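Local coordinates for protein walker-Type ATPase (PDB 2QEN) that binds ADP and a magnesium ion and is probably a P-loop ATPase, its cellular role being unknown, at residues R55-Y66 and E129-L140. The protein carries 1 engineered substitution. Numbering follows the deposited sequence.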
ATOM      1  N   ARG A  55     -18.975   1.399  -4.285  1.00 35.11           N
ATOM      2  CA  ARG A  55     -19.049   2.849  -4.153  1.00 34.93           C
ATOM      3  C   ARG A  55     -18.368   3.538  -5.334  1.00 34.36           C
ATOM      4  O   ARG A  55     -17.213   3.214  -5.637  1.00 35.19           O
ATOM      5  CB  ARG A  55     -18.366   3.291  -2.849  1.00 35.11           C
ATOM      6  CG  ARG A  55     -19.086   2.854  -1.576  1.00 35.90           C
ATOM      7  CD  ARG A  55     -18.125   2.818  -0.421  1.00 35.40           C
ATOM      8  NE  ARG A  55     -18.601   2.012   0.701  1.00 37.67           N
ATOM      9  CZ  ARG A  55     -18.488   0.680   0.798  1.00 38.66           C
ATOM     10  NH1 ARG A  55     -17.944  -0.038  -0.180  1.00 37.32           N
ATOM     11  NH2 ARG A  55     -18.944   0.052   1.882  1.00 38.56           N
ATOM     12  N   PRO A  56     -19.060   4.505  -5.984  1.00 33.45           N
ATOM     13  CA  PRO A  56     -18.509   5.220  -7.146  1.00 32.56           C
ATOM     14  C   PRO A  56     -17.186   5.900  -6.805  1.00 31.95           C
ATOM     15  O   PRO A  56     -17.100   6.708  -5.857  1.00 31.60           O
ATOM     16  CB  PRO A  56     -19.575   6.280  -7.471  1.00 32.25           C
ATOM     17  CG  PRO A  56     -20.795   5.830  -6.808  1.00 32.99           C
ATOM     18  CD  PRO A  56     -20.412   4.990  -5.631  1.00 33.38           C
ATOM     19  N   GLY A  57     -16.162   5.554  -7.570  1.00 31.21           N
ATOM     20  CA  GLY A  57     -14.828   6.049  -7.322  1.00 30.04           C
ATOM     21  C   GLY A  57     -13.861   5.481  -8.324  1.00 29.87           C
ATOM     22  O   GLY A  57     -14.200   4.579  -9.094  1.00 29.70           O
ATOM     23  N   ILE A  58     -12.655   6.031  -8.313  1.00 29.66           N
ATOM     24  CA  ILE A  58     -11.556   5.571  -9.156  1.00 29.32           C
ATOM     25  C   ILE A  58     -10.281   5.346  -8.343  1.00 29.06           C
ATOM     26  O   ILE A  58     -10.032   6.022  -7.336  1.00 29.14           O
ATOM     27  CB  ILE A  58     -11.267   6.545 -10.340  1.00 29.42           C
ATOM     28  CG1 ILE A  58     -11.097   7.983  -9.834  1.00 28.83           C
ATOM     29  CG2 ILE A  58     -12.349   6.418 -11.396  1.00 28.30           C
ATOM     30  CD1 ILE A  58     -10.890   9.013 -10.946  1.00 29.72           C
ATOM     31  N   LEU A  59      -9.489   4.375  -8.779  1.00 28.79           N
ATOM     32  CA  LEU A  59      -8.230   4.050  -8.119  1.00 28.56           C
ATOM     33  C   LEU A  59      -7.082   4.348  -9.080  1.00 28.09           C
ATOM     34  O   LEU A  59      -6.998   3.767 -10.172  1.00 26.96           O
ATOM     35  CB  LEU A  59      -8.216   2.578  -7.642  1.00 28.60           C
ATOM     36  CG  LEU A  59      -7.008   2.000  -6.878  1.00 28.95           C
ATOM     37  CD1 LEU A  59      -6.597   2.938  -5.790  1.00 30.32           C
ATOM     38  CD2 LEU A  59      -7.333   0.623  -6.241  1.00 29.22           C
ATOM     39  N   ILE A  60      -6.215   5.271  -8.668  1.00 27.98           N
ATOM     40  CA  ILE A  60      -5.018   5.616  -9.435  1.00 27.90           C
ATOM     41  C   ILE A  60      -3.780   4.998  -8.784  1.00 27.72           C
ATOM     42  O   ILE A  60      -3.445   5.325  -7.652  1.00 27.48           O
ATOM     43  CB  ILE A  60      -4.852   7.140  -9.557  1.00 28.45           C
ATOM     44  CG1 ILE A  60      -6.076   7.746 -10.257  1.00 29.62           C
ATOM     45  CG2 ILE A  60      -3.570   7.496 -10.350  1.00 28.07           C
ATOM     46  CD1 ILE A  60      -6.454   9.082  -9.743  1.00 33.64           C
ATOM     47  N   ASP A  61      -3.113   4.108  -9.520  1.00 27.65           N
ATOM     48  CA  ASP A  61      -1.882   3.454  -9.079  1.00 27.81           C
ATOM     49  C   ASP A  61      -0.674   4.374  -9.335  1.00 27.74           C
ATOM     50  O   ASP A  61      -0.153   4.455 -10.454  1.00 26.59           O
ATOM     51  CB  ASP A  61      -1.704   2.102  -9.792  1.00 27.98           C
ATOM     52  CG  ASP A  61      -0.639   1.215  -9.126  1.00 30.50           C
ATOM     53  OD1 ASP A  61       0.335   1.749  -8.542  1.00 33.09           O
ATOM     54  OD2 ASP A  61      -0.777  -0.027  -9.182  1.00 33.24           O
ATOM     55  N   CYS A  62      -0.258   5.064  -8.271  1.00 27.73           N
ATOM     56  CA  CYS A  62       0.831   6.038  -8.310  1.00 27.93           C
ATOM     57  C   CYS A  62       2.200   5.392  -8.527  1.00 28.20           C
ATOM     58  O   CYS A  62       3.081   5.997  -9.143  1.00 27.95           O
ATOM     59  CB  CYS A  62       0.830   6.878  -7.028  1.00 27.50           C
ATOM     60  SG  CYS A  62      -0.725   7.783  -6.778  1.00 28.82           S
ATOM     61  N   ARG A  63       2.380   4.169  -8.024  1.00 28.77           N
ATOM     62  CA  ARG A  63       3.621   3.439  -8.257  1.00 30.11           C
ATOM     63  C   ARG A  63       3.790   3.077  -9.742  1.00 30.38           C
ATOM     64  O   ARG A  63       4.861   3.300 -10.324  1.00 30.68           O
ATOM     65  CB  ARG A  63       3.710   2.198  -7.352  1.00 30.36           C
ATOM     66  CG  ARG A  63       4.926   1.318  -7.636  1.00 32.74           C
ATOM     67  CD  ARG A  63       5.543   0.841  -6.347  1.00 37.37           C
ATOM     68  NE  ARG A  63       6.379  -0.351  -6.491  1.00 42.13           N
ATOM     69  CZ  ARG A  63       7.648  -0.364  -6.905  1.00 41.62           C
ATOM     70  NH1 ARG A  63       8.264   0.756  -7.278  1.00 40.39           N
ATOM     71  NH2 ARG A  63       8.292  -1.522  -6.966  1.00 40.70           N
ATOM     72  N   GLU A  64       2.731   2.539 -10.347  1.00 30.55           N
ATOM     73  CA  GLU A  64       2.686   2.269 -11.789  1.00 31.64           C
ATOM     74  C   GLU A  64       2.901   3.542 -12.639  1.00 30.86           C
ATOM     75  O   GLU A  64       3.448   3.454 -13.737  1.00 30.98           O
ATOM     76  CB  GLU A  64       1.362   1.562 -12.148  1.00 31.62           C
ATOM     77  CG  GLU A  64       1.128   1.266 -13.636  1.00 34.39           C
ATOM     78  CD  GLU A  64      -0.334   0.879 -13.976  1.00 35.27           C
ATOM     79  OE1 GLU A  64      -1.236   0.995 -13.103  1.00 40.31           O
ATOM     80  OE2 GLU A  64      -0.581   0.468 -15.137  1.00 40.24           O
ATOM     81  N   LEU A  65       2.490   4.713 -12.138  1.00 29.94           N
ATOM     82  CA  LEU A  65       2.731   5.977 -12.855  1.00 29.85           C
ATOM     83  C   LEU A  65       4.200   6.402 -12.789  1.00 29.80           C
ATOM     84  O   LEU A  65       4.742   6.968 -13.727  1.00 29.22           O
ATOM     85  CB  LEU A  65       1.847   7.114 -12.313  1.00 29.45           C
ATOM     86  CG  LEU A  65       0.401   7.263 -12.799  1.00 29.17           C
ATOM     87  CD1 LEU A  65      -0.351   8.271 -11.940  1.00 28.23           C
ATOM     88  CD2 LEU A  65       0.329   7.666 -14.264  1.00 28.67           C
ATOM     89  N   TYR A  66       4.821   6.136 -11.650  1.00 30.26           N
ATOM     90  CA  TYR A  66       6.215   6.473 -11.409  1.00 30.81           C
ATOM     91  C   TYR A  66       7.178   5.497 -12.107  1.00 31.11           C
ATOM     92  O   TYR A  66       8.195   5.915 -12.656  1.00 31.00           O
ATOM     93  CB  TYR A  66       6.444   6.486  -9.894  1.00 30.78           C
ATOM     94  CG  TYR A  66       7.876   6.336  -9.441  1.00 31.14           C
ATOM     95  CD1 TYR A  66       8.712   7.451  -9.322  1.00 30.50           C
ATOM     96  CD2 TYR A  66       8.392   5.080  -9.105  1.00 31.15           C
ATOM     97  CE1 TYR A  66      10.035   7.315  -8.889  1.00 30.48           C
ATOM     98  CE2 TYR A  66       9.717   4.930  -8.671  1.00 30.88           C
ATOM     99  CZ  TYR A  66      10.523   6.053  -8.563  1.00 30.59           C
ATOM    100  OH  TYR A  66      11.814   5.916  -8.132  1.00 30.90           O
ATOM    101  N   GLU A 129     -21.671  11.312  -3.272  1.00 34.04           N
ATOM    102  CA  GLU A 129     -20.237  11.327  -3.022  1.00 33.87           C
ATOM    103  C   GLU A 129     -19.529  10.642  -4.186  1.00 33.00           C
ATOM    104  O   GLU A 129     -20.013   9.619  -4.694  1.00 32.13           O
ATOM    105  CB  GLU A 129     -19.966  10.481  -1.780  1.00 35.19           C
ATOM    106  CG  GLU A 129     -18.760  10.842  -0.997  1.00 36.34           C
ATOM    107  CD  GLU A 129     -18.908  10.418   0.436  1.00 38.69           C
ATOM    108  OE1 GLU A 129     -18.721   9.220   0.729  1.00 39.31           O
ATOM    109  OE2 GLU A 129     -19.211  11.291   1.280  1.00 41.77           O
ATOM    110  N   PHE A 130     -18.380  11.190  -4.583  1.00 32.04           N
ATOM    111  CA  PHE A 130     -17.470  10.501  -5.494  1.00 31.40           C
ATOM    112  C   PHE A 130     -16.074  10.346  -4.864  1.00 31.40           C
ATOM    113  O   PHE A 130     -15.530  11.304  -4.297  1.00 31.89           O
ATOM    114  CB  PHE A 130     -17.409  11.198  -6.861  1.00 30.80           C
ATOM    115  CG  PHE A 130     -16.692  10.404  -7.913  1.00 30.51           C
ATOM    116  CD1 PHE A 130     -17.359   9.448  -8.651  1.00 29.02           C
ATOM    117  CD2 PHE A 130     -15.321  10.604  -8.149  1.00 31.30           C
ATOM    118  CE1 PHE A 130     -16.683   8.695  -9.612  1.00 30.70           C
ATOM    119  CE2 PHE A 130     -14.643   9.861  -9.118  1.00 30.38           C
ATOM    120  CZ  PHE A 130     -15.333   8.911  -9.860  1.00 29.07           C
ATOM    121  N   ILE A 131     -15.503   9.144  -4.962  1.00 30.71           N
ATOM    122  CA  ILE A 131     -14.184   8.876  -4.388  1.00 30.87           C
ATOM    123  C   ILE A 131     -13.057   8.872  -5.431  1.00 30.63           C
ATOM    124  O   ILE A 131     -13.152   8.213  -6.467  1.00 29.81           O
ATOM    125  CB  ILE A 131     -14.149   7.549  -3.558  1.00 31.16           C
ATOM    126  CG1 ILE A 131     -15.219   7.559  -2.452  1.00 30.98           C
ATOM    127  CG2 ILE A 131     -12.730   7.282  -2.958  1.00 31.11           C
ATOM    128  CD1 ILE A 131     -15.748   6.156  -2.101  1.00 28.94           C
ATOM    129  N   VAL A 132     -11.992   9.620  -5.140  1.00 30.13           N
ATOM    130  CA  VAL A 132     -10.746   9.513  -5.896  1.00 29.63           C
ATOM    131  C   VAL A 132      -9.702   8.937  -4.968  1.00 29.40           C
ATOM    132  O   VAL A 132      -9.395   9.526  -3.941  1.00 29.09           O
ATOM    133  CB  VAL A 132     -10.247  10.877  -6.457  1.00 29.94           C
ATOM    134  CG1 VAL A 132      -8.948  10.678  -7.277  1.00 28.51           C
ATOM    135  CG2 VAL A 132     -11.316  11.521  -7.303  1.00 30.25           C
ATOM    136  N   ALA A 133      -9.191   7.757  -5.315  1.00 30.08           N
ATOM    137  CA  ALA A 133      -8.174   7.081  -4.507  1.00 30.06           C
ATOM    138  C   ALA A 133      -6.817   7.013  -5.201  1.00 29.78           C
ATOM    139  O   ALA A 133      -6.709   6.629  -6.362  1.00 29.32           O
ATOM    140  CB  ALA A 133      -8.639   5.700  -4.110  1.00 30.16           C
ATOM    141  N   PHE A 134      -5.790   7.413  -4.467  1.00 29.56           N
ATOM    142  CA  PHE A 134      -4.416   7.347  -4.928  1.00 29.40           C
ATOM    143  C   PHE A 134      -3.695   6.221  -4.171  1.00 29.15           C
ATOM    144  O   PHE A 134      -3.440   6.317  -2.972  1.00 28.23           O
ATOM    145  CB  PHE A 134      -3.722   8.700  -4.716  1.00 29.41           C
ATOM    146  CG  PHE A 134      -4.277   9.821  -5.570  1.00 31.47           C
ATOM    147  CD1 PHE A 134      -5.347  10.597  -5.122  1.00 32.06           C
ATOM    148  CD2 PHE A 134      -3.723  10.107  -6.816  1.00 33.59           C
ATOM    149  CE1 PHE A 134      -5.865  11.629  -5.894  1.00 32.45           C
ATOM    150  CE2 PHE A 134      -4.235  11.159  -7.613  1.00 34.06           C
ATOM    151  CZ  PHE A 134      -5.304  11.918  -7.149  1.00 33.12           C
ATOM    152  N   ASP A 135      -3.383   5.147  -4.881  1.00 29.37           N
ATOM    153  CA  ASP A 135      -2.714   4.007  -4.277  1.00 29.77           C
ATOM    154  C   ASP A 135      -1.224   4.249  -4.257  1.00 29.34           C
ATOM    155  O   ASP A 135      -0.630   4.533  -5.295  1.00 29.60           O
ATOM    156  CB  ASP A 135      -3.037   2.716  -5.044  1.00 30.39           C
ATOM    157  CG  ASP A 135      -3.170   1.506  -4.123  1.00 32.74           C
ATOM    158  OD1 ASP A 135      -2.861   1.610  -2.892  1.00 33.22           O
ATOM    159  OD2 ASP A 135      -3.613   0.452  -4.631  1.00 35.72           O
ATOM    160  N   GLU A 136      -0.632   4.163  -3.065  1.00 29.19           N
ATOM    161  CA  GLU A 136       0.794   4.449  -2.842  1.00 28.38           C
ATOM    162  C   GLU A 136       1.116   5.891  -3.242  1.00 27.40           C
ATOM    163  O   GLU A 136       2.044   6.163  -4.028  1.00 27.25           O
ATOM    164  CB  GLU A 136       1.709   3.435  -3.560  1.00 28.83           C
ATOM    165  CG  GLU A 136       1.491   1.945  -3.211  1.00 29.67           C
ATOM    166  CD  GLU A 136       1.875   1.550  -1.783  1.00 31.79           C
ATOM    167  OE1 GLU A 136       2.581   2.320  -1.091  1.00 33.25           O
ATOM    168  OE2 GLU A 136       1.468   0.443  -1.345  1.00 32.72           O
ATOM    169  N   ALA A 137       0.368   6.806  -2.635  1.00 26.24           N
ATOM    170  CA  ALA A 137       0.393   8.226  -2.956  1.00 25.37           C
ATOM    171  C   ALA A 137       1.719   8.926  -2.612  1.00 25.14           C
ATOM    172  O   ALA A 137       1.967  10.054  -3.050  1.00 24.34           O
ATOM    173  CB  ALA A 137      -0.791   8.924  -2.277  1.00 24.81           C
ATOM    174  N   GLN A 138       2.586   8.255  -1.856  1.00 25.21           N
ATOM    175  CA  GLN A 138       3.906   8.819  -1.556  1.00 25.34           C
ATOM    176  C   GLN A 138       4.755   8.984  -2.826  1.00 26.01           C
ATOM    177  O   GLN A 138       5.703   9.781  -2.842  1.00 26.54           O
ATOM    178  CB  GLN A 138       4.653   8.008  -0.475  1.00 25.13           C
ATOM    179  CG  GLN A 138       5.162   6.643  -0.916  1.00 24.43           C
ATOM    180  CD  GLN A 138       4.137   5.530  -0.739  1.00 23.89           C
ATOM    181  OE1 GLN A 138       2.968   5.777  -0.448  1.00 23.90           O
ATOM    182  NE2 GLN A 138       4.581   4.295  -0.914  1.00 22.53           N
ATOM    183  N   TYR A 139       4.414   8.243  -3.886  1.00 25.92           N
ATOM    184  CA  TYR A 139       5.112   8.390  -5.161  1.00 26.37           C
ATOM    185  C   TYR A 139       4.750   9.670  -5.907  1.00 26.21           C
ATOM    186  O   TYR A 139       5.367   9.997  -6.914  1.00 26.06           O
ATOM    187  CB  TYR A 139       4.900   7.174  -6.064  1.00 27.38           C
ATOM    188  CG  TYR A 139       5.646   5.939  -5.599  1.00 27.43           C
ATOM    189  CD1 TYR A 139       6.969   5.732  -5.950  1.00 28.85           C
ATOM    190  CD2 TYR A 139       5.013   4.984  -4.810  1.00 29.22           C
ATOM    191  CE1 TYR A 139       7.668   4.589  -5.522  1.00 29.83           C
ATOM    192  CE2 TYR A 139       5.692   3.837  -4.377  1.00 30.37           C
ATOM    193  CZ  TYR A 139       7.015   3.647  -4.745  1.00 28.82           C
ATOM    194  OH  TYR A 139       7.694   2.534  -4.309  1.00 30.98           O
ATOM    195  N   LEU A 140       3.762  10.395  -5.407  1.00 26.28           N
ATOM    196  CA  LEU A 140       3.370  11.666  -6.014  1.00 27.18           C
ATOM    197  C   LEU A 140       4.395  12.760  -5.725  1.00 26.86           C
ATOM    198  O   LEU A 140       4.338  13.832  -6.326  1.00 27.80           O
ATOM    199  CB  LEU A 140       1.958  12.085  -5.575  1.00 26.70           C
ATOM    200  CG  LEU A 140       0.813  11.149  -6.014  1.00 28.27           C
ATOM    201  CD1 LEU A 140      -0.551  11.594  -5.413  1.00 27.45           C
ATOM    202  CD2 LEU A 140       0.717  10.993  -7.558  1.00 28.07           C
TER
HETATM  203  O   HOH W   1     -18.805   7.209  -3.665  1.00 21.20           O
HETATM  204  O   HOH W   2      -3.594   0.048  -7.312  1.00 43.99           O
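Strand 57-61, an outermost strand of the five-stranded parallel sheet of the ATPase domain, runs beside the Walker B strand 130-135. Their directions differ by 9°, and a ladder of backbone bonds joins them from Ile131 N to Pro56 O as far as Cys62 N to Asp135 O; the straightest is Ile60 N to Ala133 O, 2.7 Å. On the face turned to helix 74-84, the Phe130 ring is met by Ile58 CG1, 4.1 Å from Phe130 CE2. Ile60 CD1 touches both Val132 CG1 and, at 3.7 Å, Phe134 CE2. With SG anti to its carbonyl carbon (chi1 -59°), Cys62 brings the sulfur to the Phe134 ring edge and within 3.6 Å of Leu140 CD2. On the other face, against helix 44-54, Leu59 CD1 lies 3.6 Å from Asp135 CB and meets Ala133 CB.

Beyond the strands, Tyr139 packs against two side chains of helix 62-66, both on one side of its ring. Arg63 CB lies over that ring face, its chain running alongside the ring, while the Tyr66 ring crosses at 41° with CD2 3.5 Å from Tyr139 CD1. An alanine at Tyr139 would be likely to strip the Arg63 chain of its flat support and leave the Tyr66 ring without this neighbour.

Asp135 OD2 accepts from a water at 2.7 Å and bonds Ser45, while OD1 reaches Thr170. The Glu136 side chain, its nearest atom about 4 Å from the bound magnesium, is held by Gln138 NE2 and Ser172. Acidic residues ending a strand beside the P-loop are the Walker B signature of P-loop NTPases.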